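BtGH115A (Bacteroides thetaiotaomicron, PDB 5BY3) is a glycoside hydrolase of family GH115, a 4-O-methyl-alpha-glucuronidase with specificity for decorated arabinogalactans. Local coordinates at residues Q26-A31 with A57-D62; M97-E102 with K151-Q156. All coordinates share one frame; numbering follows the deposited sequence.

Interaction 1. Residues Q26-A31 with A57-D62; sequences QPVAIA and ATAHID
Val-28 to Ala-31 and Ala-59 to Asp-62 run alongside each other as neighbouring parallel strands, and hydrogen bonds between their backbones tie them together. Val-28 N donates to Thr-58 O at 2.9 Å, and the carbonyl of Val-28 accepts from His-60 N. The link from Ile-30 N to His-60 O, 2.7 Å, is nearly straight at 172°. The last of the series, Asp-62 N to Ile-30 O, is weak and bent to 126°. Close CA-H...O contacts fill in between, among them Ala-59 CA to Val-28 O at 3.2 Å.

Apolar contacts gather on the face bearing Val-28, Ile-30, Ala-59 and Ile-61. There CD1 of Ile-30 reaches CB of Ala-59 at 3.8 Å, while CD1 of Ile-61 folds back to within 3.9 Å of Ile-30 CB, brought round by a chi2 of -72°. Leu-44 and Leu-51 of helix 38-55 cover this face, touching Ile-30. On the face bearing Ala-29 and His-60, the imidazole lies beside the ring of Pro-27, its CE1 3.6 Å from Pro-27 CB in an oblique approach.

Two polar side chains are held from outside the pair: Thr-58 OG1 is hydrogen-bonded to Gln-52 OE1 of helix 38-55, and Asp-62 OD2 accepts from the backbone N of Asn-64 and Thr-65. With helix 38-55 connecting the two parallel strands, the whole forms a classical beta-alpha-beta crossover at the outer edge of a mixed sheet.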
loop_
_atom_site.group_PDB
_atom_site.type_symbol
_atom_site.label_atom_id
_atom_site.label_comp_id
_atom_site.label_asym_id
_atom_site.label_seq_id
_atom_site.Cartn_x
_atom_site.Cartn_y
_atom_site.Cartn_z
ATOM N N GLN A 26 -3.905 38.843 8.117
ATOM C CA GLN A 26 -5.275 39.268 8.444
ATOM C C GLN A 26 -6.177 38.103 8.858
ATOM O O GLN A 26 -6.056 37.021 8.273
ATOM C CB GLN A 26 -5.926 39.968 7.242
ATOM C CG GLN A 26 -5.789 41.473 7.270
ATOM C CD GLN A 26 -6.150 42.138 5.968
ATOM O OE1 GLN A 26 -7.102 41.736 5.281
ATOM N NE2 GLN A 26 -5.396 43.193 5.621
ATOM N N PRO A 27 -7.108 38.324 9.822
ATOM C CA PRO A 27 -7.983 37.234 10.218
ATOM C C PRO A 27 -9.023 36.934 9.135
ATOM O O PRO A 27 -9.180 37.708 8.170
ATOM C CB PRO A 27 -8.674 37.763 11.499
ATOM C CG PRO A 27 -8.120 39.120 11.759
ATOM C CD PRO A 27 -7.528 39.584 10.465
ATOM N N VAL A 28 -9.731 35.825 9.304
ATOM C CA VAL A 28 -10.749 35.430 8.340
ATOM C C VAL A 28 -11.930 34.799 9.055
ATOM O O VAL A 28 -11.724 33.958 9.938
ATOM C CB VAL A 28 -10.168 34.489 7.254
ATOM C CG1 VAL A 28 -9.428 33.303 7.866
ATOM C CG2 VAL A 28 -11.256 34.026 6.287
ATOM N N ALA A 29 -13.146 35.222 8.681
ATOM C CA ALA A 29 -14.389 34.711 9.308
ATOM C C ALA A 29 -14.961 33.514 8.543
ATOM O O ALA A 29 -15.102 33.531 7.293
ATOM C CB ALA A 29 -15.452 35.807 9.432
ATOM N N ILE A 30 -15.295 32.479 9.306
ATOM C CA ILE A 30 -15.790 31.257 8.736
ATOM C C ILE A 30 -17.181 30.922 9.289
ATOM O O ILE A 30 -17.346 30.800 10.481
ATOM C CB ILE A 30 -14.772 30.096 8.886
ATOM C CG1 ILE A 30 -13.345 30.547 8.425
ATOM C CG2 ILE A 30 -15.281 28.909 8.081
ATOM C CD1 ILE A 30 -12.250 29.479 8.339
ATOM N N ALA A 31 -18.162 30.793 8.391
ATOM C CA ALA A 31 -19.560 30.515 8.720
ATOM C C ALA A 31 -19.852 29.009 8.680
ATOM O O ALA A 31 -19.674 28.364 7.642
ATOM C CB ALA A 31 -20.451 31.252 7.740
ATOM N N ALA A 57 -3.085 33.978 9.387
ATOM C CA ALA A 57 -4.471 34.402 9.357
ATOM C C ALA A 57 -5.267 33.621 10.389
ATOM O O ALA A 57 -5.356 32.393 10.312
ATOM C CB ALA A 57 -5.045 34.212 7.958
ATOM N N THR A 58 -5.813 34.335 11.374
ATOM C CA THR A 58 -6.572 33.689 12.459
ATOM C C THR A 58 -8.031 33.536 12.047
ATOM O O THR A 58 -8.705 34.521 11.733
ATOM C CB THR A 58 -6.462 34.471 13.772
ATOM O OG1 THR A 58 -5.086 34.789 14.007
ATOM C CG2 THR A 58 -7.046 33.674 14.976
ATOM N N ALA A 59 -8.488 32.289 12.027
ATOM C CA ALA A 59 -9.845 31.946 11.650
ATOM C C ALA A 59 -10.824 32.178 12.808
ATOM O O ALA A 59 -10.557 31.776 13.950
ATOM C CB ALA A 59 -9.884 30.504 11.197
ATOM N N HIS A 60 -11.927 32.853 12.506
ATOM C CA HIS A 60 -12.977 33.182 13.483
ATOM C C HIS A 60 -14.251 32.471 13.038
ATOM O O HIS A 60 -14.821 32.804 11.987
ATOM C CB HIS A 60 -13.239 34.707 13.558
ATOM C CG HIS A 60 -12.052 35.531 13.978
ATOM N ND1 HIS A 60 -12.027 36.907 13.853
ATOM C CD2 HIS A 60 -10.856 35.184 14.526
ATOM C CE1 HIS A 60 -10.873 37.371 14.306
ATOM N NE2 HIS A 60 -10.144 36.345 14.716
ATOM N N ILE A 61 -14.695 31.492 13.819
ATOM C CA ILE A 61 -15.928 30.758 13.490
ATOM C C ILE A 61 -17.168 31.500 14.017
ATOM O O ILE A 61 -17.437 31.482 15.223
ATOM C CB ILE A 61 -15.904 29.280 14.002
ATOM C CG1 ILE A 61 -14.554 28.563 13.701
ATOM C CG2 ILE A 61 -17.143 28.494 13.544
ATOM C CD1 ILE A 61 -14.266 28.187 12.256
ATOM N N ASP A 62 -17.890 32.169 13.112
ATOM C CA ASP A 62 -19.232 32.672 13.385
ATOM C C ASP A 62 -20.262 31.592 12.953
ATOM O O ASP A 62 -19.892 30.558 12.379
ATOM C CB ASP A 62 -19.439 34.032 12.694
ATOM C CG ASP A 62 -20.700 34.772 13.177
ATOM O OD1 ASP A 62 -20.598 35.656 14.056
ATOM O OD2 ASP A 62 -21.802 34.478 12.665
#

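Interaction 2. Residues M97-E102 with K151-Q156; sequences MLAVSE and KFRELQ
The backbones of Met-97 to Val-100 and Phe-152 to Leu-155 run nearly antiparallel, 167° apart, and share one hydrogen bond, Leu-98 N to Glu-154 O at 2.9 Å and almost straight (169°). Met-97 and Leu-155 then face each other as a non-hydrogen-bonded antiparallel pair.

Their side chains cross obliquely. Residue 97 is selenomethionine, and both its CG and its terminal CE meet one methyl of Leu-155, CD1, with CE only 3.5 Å away. Leu-89 and Ala-88 from a neighbouring loop extend this apolar patch, touching Met-97 and Leu-155 respectively.

The pairing puts the short strand 155-156 on the outer edge of the six-stranded mixed sheet, against strand 96-100, whose other side is bonded to strand 106-110 through Met-97 with Ala-109 and Ala-99 with Val-107.

Farther along, the side chains of Leu-98 and Phe-152 extend alongside each other in a common direction. CD1 of Leu-98 comes to the edge of the phenyl ring, in its plane, 4.0 Å from Phe-152 CE1; with CG anti to the backbone N (chi1 172°), the ring of Phe-152 is carried to this leucine. Arg-153 starts away from strand 96-100, but bends at chi2 and chi3 bring its guanidinium back, and CB of Ala-99 stands over one face, 3.8 Å from the guanidinium plane and displaced from its middle. Val-100 O lies at the guanidinium edge, but its 3.9 Å from Arg-153 NH2 is too long for a hydrogen bond.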
loop_
_atom_site.group_PDB
_atom_site.type_symbol
_atom_site.label_atom_id
_atom_site.label_comp_id
_atom_site.label_asym_id
_atom_site.label_seq_id
_atom_site.Cartn_x
_atom_site.Cartn_y
_atom_site.Cartn_z
HETATM N N MSE A 97 -18.706 20.494 -3.456
HETATM C CA MSE A 97 -18.601 21.568 -4.418
HETATM C C MSE A 97 -17.890 22.718 -3.751
HETATM O O MSE A 97 -18.203 23.111 -2.604
HETATM C CB MSE A 97 -19.993 22.053 -4.740
HETATM C CG MSE A 97 -20.508 21.410 -6.016
HETATM SE SE MSE A 97 -21.986 22.546 -6.635
HETATM C CE MSE A 97 -22.163 21.987 -8.523
ATOM N N LEU A 98 -16.898 23.252 -4.456
ATOM C CA LEU A 98 -16.289 24.511 -4.085
ATOM C C LEU A 98 -16.656 25.527 -5.136
ATOM O O LEU A 98 -16.532 25.259 -6.335
ATOM C CB LEU A 98 -14.784 24.395 -4.069
ATOM C CG LEU A 98 -14.046 23.569 -3.047
ATOM C CD1 LEU A 98 -12.582 23.900 -3.290
ATOM C CD2 LEU A 98 -14.462 23.997 -1.662
ATOM N N ALA A 99 -17.101 26.700 -4.691
ATOM C CA ALA A 99 -17.537 27.755 -5.608
ATOM C C ALA A 99 -17.389 29.109 -4.919
ATOM O O ALA A 99 -17.472 29.181 -3.691
ATOM C CB ALA A 99 -18.996 27.511 -6.008
ATOM N N VAL A 100 -17.194 30.156 -5.713
ATOM C CA VAL A 100 -17.164 31.538 -5.237
ATOM C C VAL A 100 -18.481 32.255 -5.597
ATOM O O VAL A 100 -18.751 32.473 -6.784
ATOM C CB VAL A 100 -15.934 32.334 -5.789
ATOM C CG1 VAL A 100 -15.826 33.714 -5.114
ATOM C CG2 VAL A 100 -14.607 31.546 -5.642
ATOM N N SER A 101 -19.288 32.607 -4.580
ATOM C CA SER A 101 -20.551 33.374 -4.761
ATOM C C SER A 101 -20.269 34.721 -5.408
ATOM O O SER A 101 -19.137 35.207 -5.313
ATOM C CB SER A 101 -21.290 33.572 -3.425
ATOM O OG SER A 101 -20.626 34.489 -2.567
ATOM N N GLU A 102 -21.279 35.329 -6.043
ATOM C CA GLU A 102 -21.078 36.603 -6.768
ATOM C C GLU A 102 -20.492 37.752 -5.905
ATOM O O GLU A 102 -19.845 38.665 -6.434
ATOM C CB GLU A 102 -22.343 37.043 -7.518
ATOM C CG GLU A 102 -23.484 37.532 -6.637
ATOM C CD GLU A 102 -24.572 38.260 -7.414
ATOM O OE1 GLU A 102 -24.252 39.052 -8.329
ATOM O OE2 GLU A 102 -25.761 38.045 -7.095
ATOM N N LYS A 151 -14.794 32.792 -11.040
ATOM C CA LYS A 151 -15.210 31.695 -11.900
ATOM C C LYS A 151 -14.760 30.304 -11.456
ATOM O O LYS A 151 -15.188 29.319 -12.061
ATOM C CB LYS A 151 -14.718 31.949 -13.327
ATOM C CG LYS A 151 -15.794 32.472 -14.270
ATOM C CD LYS A 151 -15.211 32.984 -15.586
ATOM C CE LYS A 151 -15.102 34.505 -15.599
ATOM N NZ LYS A 151 -14.107 35.012 -14.611
ATOM N N PHE A 152 -13.892 30.216 -10.440
ATOM C CA PHE A 152 -13.354 28.925 -9.942
ATOM C C PHE A 152 -14.469 28.052 -9.354
ATOM O O PHE A 152 -15.242 28.547 -8.531
ATOM C CB PHE A 152 -12.240 29.163 -8.893
ATOM C CG PHE A 152 -11.772 27.907 -8.188
ATOM C CD1 PHE A 152 -12.443 27.427 -7.053
ATOM C CD2 PHE A 152 -10.660 27.197 -8.660
ATOM C CE1 PHE A 152 -12.025 26.262 -6.416
ATOM C CE2 PHE A 152 -10.232 26.031 -8.023
ATOM C CZ PHE A 152 -10.919 25.558 -6.902
ATOM N N ARG A 153 -14.524 26.762 -9.731
ATOM C CA ARG A 153 -15.738 25.952 -9.479
ATOM C C ARG A 153 -15.662 24.442 -9.070
ATOM O O ARG A 153 -16.712 23.861 -8.758
ATOM C CB ARG A 153 -16.787 26.185 -10.617
ATOM C CG ARG A 153 -18.243 25.827 -10.285
ATOM C CD ARG A 153 -19.238 26.786 -10.914
ATOM N NE ARG A 153 -19.325 28.046 -10.161
ATOM C CZ ARG A 153 -20.435 28.566 -9.629
ATOM N NH1 ARG A 153 -21.616 27.960 -9.757
ATOM N NH2 ARG A 153 -20.358 29.716 -8.966
ATOM N N GLU A 154 -14.487 23.814 -9.067
ATOM C CA GLU A 154 -14.300 22.419 -8.544
ATOM C C GLU A 154 -15.467 21.598 -7.928
ATOM O O GLU A 154 -16.166 22.040 -7.014
ATOM C CB GLU A 154 -13.135 22.396 -7.535
ATOM C CG GLU A 154 -12.355 21.077 -7.469
ATOM C CD GLU A 154 -11.488 20.769 -8.707
ATOM O OE1 GLU A 154 -11.233 21.656 -9.567
ATOM O OE2 GLU A 154 -11.034 19.613 -8.811
ATOM N N LEU A 155 -15.627 20.371 -8.397
ATOM C CA LEU A 155 -16.546 19.374 -7.778
ATOM C C LEU A 155 -15.808 18.039 -7.570
ATOM O O LEU A 155 -15.119 17.556 -8.482
ATOM C CB LEU A 155 -17.766 19.163 -8.686
ATOM C CG LEU A 155 -19.032 18.456 -8.189
ATOM C CD1 LEU A 155 -20.235 19.058 -8.894
ATOM C CD2 LEU A 155 -19.000 16.940 -8.400
ATOM N N GLN A 156 -15.939 17.424 -6.397
ATOM C CA GLN A 156 -15.227 16.141 -6.191
ATOM C C GLN A 156 -16.064 15.084 -5.475
ATOM O O GLN A 156 -16.987 15.435 -4.749
ATOM C CB GLN A 156 -13.886 16.355 -5.457
ATOM C CG GLN A 156 -12.694 16.712 -6.346
ATOM C CD GLN A 156 -11.441 17.070 -5.558
ATOM O OE1 GLN A 156 -10.886 18.156 -5.721
ATOM N NE2 GLN A 156 -10.995 16.167 -4.696
#

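How the interactions relate
Interactions 1 and 2 illustrate how the two borders of one sheet can be finished differently. Both belong to the six-stranded mixed sheet near the N-terminus, where strands 59-62 and 155-156 are the outermost. Their centres lie 20 Å apart, and the nearest atoms are about 11 Å from each other, so they do not touch; strands 68-72 and 106-110 come between. Along the chain 57-62 is finished well before 97-102 begins. The parallel border is made by a local crossover, whereas the antiparallel border is completed only after helix 113-126. Strand 162-166 follows, in the eight-stranded parallel sheet of the TIM-barrel-clan family 115 region, so interaction 2 lies where the chain passes from N-terminal sheet to barrel.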